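Local coordinates for protein putative glycoside hydrolase (Bacteroides ovatus, PDB 4ONZ) that is a putative glycoside hydrolase of the beta-propeller kind, an almost all-beta enzyme fold, whose precise role is not established, at residues A[19-22]-A[23-27]; A[166-169]-A[170-174]; A[235-238]-A[239-243]. All coordinates share one frame; numbering follows the deposited sequence. Where two conformers were deposited one is given.

Interaction 1 of 3, residues A[19-22]-A[23-27]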
loop_
_atom_site.group_PDB
_atom_site.type_symbol
_atom_site.label_atom_id
_atom_site.label_comp_id
_atom_site.label_asym_id
_atom_site.label_seq_id
_atom_site.Cartn_x
_atom_site.Cartn_y
_atom_site.Cartn_z
ATOM N N LEU A 19 5.372 -16.471 6.487
ATOM C CA LEU A 19 5.670 -16.781 7.884
ATOM C C LEU A 19 6.458 -15.647 8.537
ATOM O O LEU A 19 7.374 -15.082 7.926
ATOM C CB LEU A 19 6.468 -18.087 7.971
ATOM C CG LEU A 19 5.828 -19.302 7.294
ATOM C CD1 LEU A 19 6.755 -20.511 7.394
ATOM C CD2 LEU A 19 4.463 -19.615 7.897
ATOM N N ARG A 20 6.096 -15.325 9.780
ATOM C CA ARG A 20 6.780 -14.289 10.547
ATOM C C ARG A 20 8.108 -14.876 11.047
ATOM O O ARG A 20 8.081 -15.895 11.739
ATOM C CB ARG A 20 5.922 -13.878 11.747
ATOM C CG ARG A 20 4.532 -13.327 11.404
ATOM C CD ARG A 20 3.601 -13.431 12.605
ATOM N NE ARG A 20 2.267 -12.868 12.381
ATOM C CZ ARG A 20 1.248 -13.513 11.810
ATOM N NH1 ARG A 20 1.388 -14.752 11.339
ATOM N NH2 ARG A 20 0.084 -12.903 11.675
ATOM N N PRO A 21 9.264 -14.265 10.693
ATOM C CA PRO A 21 10.524 -14.823 11.211
ATOM C C PRO A 21 10.574 -14.633 12.723
ATOM O O PRO A 21 10.339 -13.522 13.210
ATOM C CB PRO A 21 11.615 -14.010 10.500
ATOM C CG PRO A 21 10.929 -13.247 9.418
ATOM C CD PRO A 21 9.498 -13.088 9.839
ATOM N N GLU A 22 10.869 -15.699 13.462
ATOM C CA GLU A 22 10.863 -15.625 14.923
ATOM C C GLU A 22 11.780 -14.529 15.484
ATOM O O GLU A 22 12.924 -14.373 15.065
ATOM C CB GLU A 22 11.209 -16.977 15.561
ATOM C CG GLU A 22 10.868 -17.028 17.047
ATOM C CD GLU A 22 11.106 -18.383 17.685
ATOM O OE1 GLU A 22 12.128 -19.025 17.381
ATOM O OE2 GLU A 22 10.273 -18.794 18.516
ATOM N N GLY A 23 11.228 -13.763 16.426
ATOM C CA GLY A 23 11.936 -12.717 17.146
ATOM C C GLY A 23 12.389 -11.458 16.450
ATOM O O GLY A 23 13.021 -10.628 17.088
ATOM N N VAL A 24 12.082 -11.288 15.167
ATOM C CA VAL A 24 12.570 -10.107 14.440
ATOM C C VAL A 24 11.596 -8.933 14.434
ATOM O O VAL A 24 12.004 -7.795 14.198
ATOM C CB VAL A 24 12.932 -10.423 12.968
ATOM C CG1 VAL A 24 13.839 -11.640 12.894
ATOM C CG2 VAL A 24 11.687 -10.633 12.109
ATOM N N ASN A 25 10.317 -9.200 14.686
ATOM C CA ASN A 25 9.307 -8.150 14.608
ATOM C C ASN A 25 8.988 -7.448 15.918
ATOM O O ASN A 25 8.978 -8.082 16.971
ATOM C CB ASN A 25 8.019 -8.711 14.015
ATOM C CG ASN A 25 8.111 -8.909 12.525
ATOM O OD1 ASN A 25 8.505 -8.000 11.796
ATOM N ND2 ASN A 25 7.709 -10.084 12.056
ATOM N N PRO A 26 8.669 -6.140 15.850
ATOM C CA PRO A 26 8.582 -5.283 14.656
ATOM C C PRO A 26 9.950 -4.844 14.128
ATOM O O PRO A 26 10.905 -4.729 14.903
ATOM C CB PRO A 26 7.797 -4.065 15.157
ATOM C CG PRO A 26 8.097 -4.004 16.613
ATOM C CD PRO A 26 8.252 -5.426 17.071
ATOM N N VAL A 27 10.040 -4.601 12.824
ATOM C CA VAL A 27 11.299 -4.177 12.197
ATOM C C VAL A 27 11.499 -2.648 12.174
ATOM O O VAL A 27 12.625 -2.186 12.039
ATOM C CB VAL A 27 11.492 -4.786 10.782
ATOM C CG1 VAL A 27 11.643 -6.300 10.877
ATOM C CG2 VAL A 27 10.362 -4.423 9.834
HETATM O O HOH W 1 8.075 -12.251 14.146
#
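Pro21 O is the polar atom to start from, because a water and the amide of Val24 both bond to it. Water 1 donates to Pro21 O at 2.8 Å and accepts from Asn25 ND2 at 3.0 Å, which ties the asparagine amide back to the proline carbonyl. Val24 N adds a weak hydrogen bond to Pro21 O, long at 3.4 Å though nearly straight. Between the two ends, Glu22 and Gly23 have backbone angles close to those of a type II turn, with Gly23 at a positive phi. Val24 also lays a methyl against the proline ring: CG2 meets Pro21 CB at 3.7 Å, the two side chains crossing at about a right angle. Chi1 of Val24, -50°, sets CG1 beside its own N and leaves CG2 to face the ring. Asn25 ND2 also skirts the ring, 4.1 Å from Pro21 CD, while its OD1 accepts from Val347 N. A cis peptide bond leads on to Pro26. The whole bend is a surface loop that bulges beside strand 344-350, the last in the chain: Leu19 and Val27 make backbone hydrogen bonds to Val349 and Val345, and Pro21 packs on Val349.

Interaction 2 of 3, residues A[166-169]-A[170-174]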
loop_
_atom_site.group_PDB
_atom_site.type_symbol
_atom_site.label_atom_id
_atom_site.label_comp_id
_atom_site.label_asym_id
_atom_site.label_seq_id
_atom_site.Cartn_x
_atom_site.Cartn_y
_atom_site.Cartn_z
ATOM N N LYS A 166 -6.909 15.361 -13.537
ATOM C CA LYS A 166 -7.226 15.683 -14.937
ATOM C C LYS A 166 -8.465 14.991 -15.506
ATOM O O LYS A 166 -9.326 15.623 -16.118
ATOM C CB LYS A 166 -6.003 15.299 -15.775
ATOM C CG LYS A 166 -5.987 15.711 -17.243
ATOM C CD LYS A 166 -4.876 14.947 -17.960
ATOM C CE LYS A 166 -4.804 15.221 -19.458
ATOM N NZ LYS A 166 -4.094 16.487 -19.765
ATOM N N ALA A 167 -8.549 13.688 -15.300
ATOM C CA ALA A 167 -9.607 12.870 -15.908
ATOM C C ALA A 167 -11.037 13.443 -15.868
ATOM O O ALA A 167 -11.529 13.907 -14.834
ATOM C CB ALA A 167 -9.587 11.470 -15.313
ATOM N N TYR A 168 -11.683 13.409 -17.029
ATOM C CA TYR A 168 -13.078 13.797 -17.186
ATOM C C TYR A 168 -13.407 15.178 -16.622
ATOM O O TYR A 168 -14.275 15.308 -15.752
ATOM C CB TYR A 168 -13.982 12.745 -16.516
ATOM C CG TYR A 168 -13.557 11.291 -16.723
ATOM C CD1 TYR A 168 -13.450 10.745 -17.999
ATOM C CD2 TYR A 168 -13.310 10.458 -15.637
ATOM C CE1 TYR A 168 -13.078 9.419 -18.186
ATOM C CE2 TYR A 168 -12.937 9.128 -15.816
ATOM C CZ TYR A 168 -12.831 8.615 -17.088
ATOM O OH TYR A 168 -12.465 7.306 -17.265
ATOM N N ASN A 169 -12.708 16.204 -17.108
ATOM C CA ASN A 169 -12.920 17.580 -16.642
ATOM C C ASN A 169 -12.739 17.738 -15.129
ATOM O O ASN A 169 -13.392 18.570 -14.480
ATOM C CB ASN A 169 -14.300 18.097 -17.080
ATOM C CG ASN A 169 -14.357 18.432 -18.556
ATOM O OD1 ASN A 169 -13.545 19.203 -19.070
ATOM N ND2 ASN A 169 -15.342 17.892 -19.231
ATOM N N GLY A 170 -11.825 16.945 -14.570
ATOM C CA GLY A 170 -11.552 16.987 -13.146
ATOM C C GLY A 170 -12.681 16.453 -12.298
ATOM O O GLY A 170 -12.770 16.777 -11.118
ATOM N N ARG A 171 -13.516 15.596 -12.883
ATOM C CA ARG A 171 -14.682 15.045 -12.195
ATOM C C ARG A 171 -14.364 14.539 -10.788
ATOM O O ARG A 171 -15.091 14.841 -9.845
ATOM C CB ARG A 171 -15.318 13.925 -13.024
ATOM C CG ARG A 171 -16.484 13.237 -12.330
ATOM C CD ARG A 171 -17.219 12.273 -13.239
ATOM N NE ARG A 171 -18.101 11.397 -12.480
ATOM C CZ ARG A 171 -18.758 10.357 -12.992
ATOM N NH1 ARG A 171 -18.663 10.067 -14.285
ATOM N NH2 ARG A 171 -19.515 9.604 -12.200
ATOM N N PHE A 172 -13.255 13.820 -10.643
ATOM C CA PHE A 172 -12.890 13.251 -9.347
ATOM C C PHE A 172 -11.747 13.955 -8.643
ATOM O O PHE A 172 -11.103 13.356 -7.773
ATOM C CB PHE A 172 -12.544 11.772 -9.536
ATOM C CG PHE A 172 -13.653 10.973 -10.153
ATOM C CD1 PHE A 172 -14.791 10.665 -9.416
ATOM C CD2 PHE A 172 -13.557 10.508 -11.457
ATOM C CE1 PHE A 172 -15.819 9.914 -9.978
ATOM C CE2 PHE A 172 -14.570 9.758 -12.018
ATOM C CZ PHE A 172 -15.704 9.465 -11.279
ATOM N N ASN A 173 -11.529 15.231 -8.958
ATOM C CA ASN A 173 -10.417 15.975 -8.350
ATOM C C ASN A 173 -10.648 16.351 -6.876
ATOM O O ASN A 173 -9.735 16.852 -6.227
ATOM C CB ASN A 173 -9.985 17.184 -9.210
ATOM C CG ASN A 173 -10.959 18.351 -9.171
ATOM O OD1 ASN A 173 -11.942 18.364 -8.423
ATOM N ND2 ASN A 173 -10.675 19.361 -9.992
ATOM N N ASN A 174 -11.857 16.128 -6.352
ATOM C CA ASN A 174 -12.095 16.327 -4.920
ATOM C C ASN A 174 -12.794 15.117 -4.295
ATOM O O ASN A 174 -13.422 15.212 -3.225
ATOM C CB ASN A 174 -12.818 17.645 -4.596
ATOM C CG ASN A 174 -12.498 18.145 -3.194
ATOM O OD1 ASN A 174 -11.384 17.942 -2.695
ATOM N ND2 ASN A 174 -13.452 18.827 -2.561
HETATM O O HOH W 2 -11.089 13.255 -12.342
#
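A single left-handed helical turn over 167-170 passes straight into a type I beta turn from Gly170 to Asn173, and the two are laced together by backbone bonds. Gly170 N donates to Lys166 O at 3.2 Å, and Arg171 N to Tyr168 O at 3.0 Å. Both nitrogens also lean weakly on Ala167 O, which has a firmer partner in water 2, only 2.6 Å away. That water accepts from Phe172 N at 2.8 Å, so it bridges the carbonyl of Ala167 and the amide of Phe172. The handedness follows from Tyr168, Asn169 and Gly170, three successive residues with positive phi. The beta turn is closed by Asn173 N on Gly170 O at 2.9 Å.

This pair of turns sits on the rim of the propeller; it follows strand 158-162 and precedes strand 180-187 in the chain, and rests on strand 221-222 through Ala167 and Phe172. Tyr168 and Phe172 bring their rings together obliquely: Tyr168 CD2 approaches the edge of the phenylalanine ring, 3.9 Å from Phe172 CE2. Nearer the backbone, Tyr168 CB meets Arg171 CB at the same separation of 3.9 Å. With its CG anti to the backbone N (chi1 176°), Arg171 runs extended along the side of Phe172 and sets its CG over the centre of one face of that ring, in a CH-pi manner. The phenol hydroxyl of Tyr168 is hydrogen-bonded to Pro222 O, and Arg171 NH2 reaches Asn228 O.

Interaction 3 of 3, residues A[235-238]-A[239-243]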
loop_
_atom_site.group_PDB
_atom_site.type_symbol
_atom_site.label_atom_id
_atom_site.label_comp_id
_atom_site.label_asym_id
_atom_site.label_seq_id
_atom_site.Cartn_x
_atom_site.Cartn_y
_atom_site.Cartn_z
ATOM N N GLN A 235 -16.707 -5.552 -3.338
ATOM C CA GLN A 235 -17.116 -4.696 -2.245
ATOM C C GLN A 235 -17.275 -5.550 -0.991
ATOM O O GLN A 235 -17.120 -6.773 -1.046
ATOM C CB GLN A 235 -18.378 -3.903 -2.607
ATOM C CG GLN A 235 -19.539 -4.733 -3.106
ATOM C CD GLN A 235 -20.548 -3.876 -3.842
ATOM O OE1 GLN A 235 -20.641 -3.938 -5.061
ATOM N NE2 GLN A 235 -21.261 -3.027 -3.112
ATOM N N PRO A 236 -17.534 -4.911 0.152
ATOM C CA PRO A 236 -17.638 -5.655 1.405
ATOM C C PRO A 236 -18.768 -6.670 1.468
ATOM O O PRO A 236 -19.800 -6.502 0.812
ATOM C CB PRO A 236 -17.823 -4.550 2.444
ATOM C CG PRO A 236 -17.127 -3.382 1.844
ATOM C CD PRO A 236 -17.436 -3.460 0.391
ATOM N N ARG A 237 -18.550 -7.703 2.281
ATOM C CA ARG A 237 -19.458 -8.819 2.429
ATOM C C ARG A 237 -19.792 -9.086 3.882
ATOM O O ARG A 237 -18.891 -9.312 4.693
ATOM C CB ARG A 237 -18.781 -10.091 1.927
ATOM C CG ARG A 237 -18.304 -10.068 0.500
ATOM C CD ARG A 237 -17.603 -11.376 0.151
ATOM N NE ARG A 237 -16.298 -11.533 0.797
ATOM C CZ ARG A 237 -15.488 -12.576 0.609
ATOM N NH1 ARG A 237 -15.851 -13.570 -0.193
ATOM N NH2 ARG A 237 -14.314 -12.639 1.225
ATOM N N LYS A 238 -21.080 -9.117 4.209
ATOM C CA LYS A 238 -21.484 -9.456 5.563
ATOM C C LYS A 238 -21.041 -10.899 5.854
ATOM O O LYS A 238 -20.943 -11.725 4.944
ATOM C CB LYS A 238 -23.001 -9.278 5.752
ATOM C CG LYS A 238 -23.868 -10.147 4.850
ATOM C CD LYS A 238 -25.349 -9.831 5.018
ATOM C CE LYS A 238 -26.194 -10.681 4.070
ATOM N NZ LYS A 238 -27.644 -10.361 4.157
ATOM N N GLY A 239 -20.732 -11.184 7.114
ATOM C CA GLY A 239 -20.325 -12.523 7.520
ATOM C C GLY A 239 -18.871 -12.883 7.242
ATOM O O GLY A 239 -18.412 -13.952 7.660
ATOM N N HIS A 240 -18.138 -12.011 6.545
ATOM C CA HIS A 240 -16.726 -12.261 6.216
ATOM C C HIS A 240 -15.821 -11.210 6.847
ATOM O O HIS A 240 -16.287 -10.166 7.304
ATOM C CB HIS A 240 -16.502 -12.262 4.699
ATOM C CG HIS A 240 -17.116 -13.429 3.996
ATOM N ND1 HIS A 240 -18.447 -13.467 3.638
ATOM C CD2 HIS A 240 -16.579 -14.598 3.579
ATOM C CE1 HIS A 240 -18.705 -14.618 3.041
ATOM N NE2 HIS A 240 -17.587 -15.320 2.990
ATOM N N PHE A 241 -14.523 -11.495 6.841
ATOM C CA PHE A 241 -13.510 -10.593 7.403
ATOM C C PHE A 241 -13.508 -9.228 6.706
ATOM O O PHE A 241 -13.121 -8.230 7.313
ATOM C CB PHE A 241 -12.095 -11.212 7.299
ATOM C CG PHE A 241 -11.519 -11.175 5.911
ATOM C CD1 PHE A 241 -11.868 -12.132 4.975
ATOM C CD2 PHE A 241 -10.636 -10.170 5.537
ATOM C CE1 PHE A 241 -11.346 -12.101 3.694
ATOM C CE2 PHE A 241 -10.125 -10.113 4.256
ATOM C CZ PHE A 241 -10.476 -11.088 3.329
ATOM N N ASP A 242 -13.898 -9.203 5.427
ATOM C CA ASP A 242 -13.942 -7.974 4.644
ATOM C C ASP A 242 -15.376 -7.466 4.596
ATOM O O ASP A 242 -15.961 -7.255 3.528
ATOM C CB ASP A 242 -13.310 -8.160 3.243
ATOM C CG ASP A 242 -13.983 -9.229 2.398
ATOM O OD1 ASP A 242 -14.730 -10.084 2.921
ATOM O OD2 ASP A 242 -13.742 -9.222 1.172
ATOM N N SER A 243 -15.904 -7.226 5.789
ATOM C CA SER A 243 -17.293 -6.847 5.983
ATOM C C SER A 243 -17.567 -5.354 6.083
ATOM O O SER A 243 -18.710 -4.941 5.921
ATOM C CB SER A 243 -17.865 -7.596 7.180
ATOM O OG SER A 243 -16.941 -7.666 8.248
#
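Arg237 NE and NH2 both bond to one oxygen of the buried Asp242: Arg237 NE donates to Asp242 OD1 at 3.0 Å and NH2 to the same OD1 at 3.1 Å, a salt bridge in which a single acceptor takes two N-H groups. OD1 lies close to the guanidinium plane, yet the carboxylate stands almost upright to it, the planes 87° apart; NE uses the syn lone pair of OD1, while NH2 comes from the same syn side but out of the carboxylate plane. A bend at chi3 (-71°) swings the end of the arginine round to make this grip.

Stacking is the second element. The guanidinium lies flat on the His240 ring, planes 14° apart and centres 4.0 Å from each other, with His240 CD2 over the middle of the guanidinium and Arg237 CZ nearer the rim of the imidazole. At the edge of that ring, His240 ND1 gives a weak hydrogen bond to Lys238 O.

Backbone bonds fold the chain so that these groups can meet. Residues 237-240 form a type II beta turn with Gly239 at a positive phi, closed weakly by His240 N on Arg237 O. Arg237 N then donates to Asp242 O at 2.9 Å. Pro236 CA adds a CA-H...O contact to Asp242 O. One side-chain to backbone bond joins them, from Ser243 OG to His240 O at 2.8 Å.

Beyond the loop, Asp242 OD2 is held by Tyr263 OH and by a salt bridge to Arg299, while Arg237 NH2 also donates to Leu300 O. With edge and face both engaged, the guanidinium has little freedom to rotate, and two arginines sharing one buried carboxylate probably keep its negative charge well compensated.

Each is a bend in its own continuous run of chain, and none touches another; interactions 1 and 2 lie on opposite sides of the chain's centre, their own centres 43 Å apart. Interaction 1 is a pure surface contact against the last strand, 344-350, and relies on a water bridge and a little apolar packing. Interactions 2 and 3 are partly buried: 166-174 comes well before strand 221-222 in sequence but packs on it, whereas 235-243 comes after it and leans on strand 258-266. Backbone bonds and aromatic packing dominate interaction 2. Interaction 3 alone has a salt bridge between its own segments, on a buried aspartate. A glycine at positive phi lets the chain turn in each.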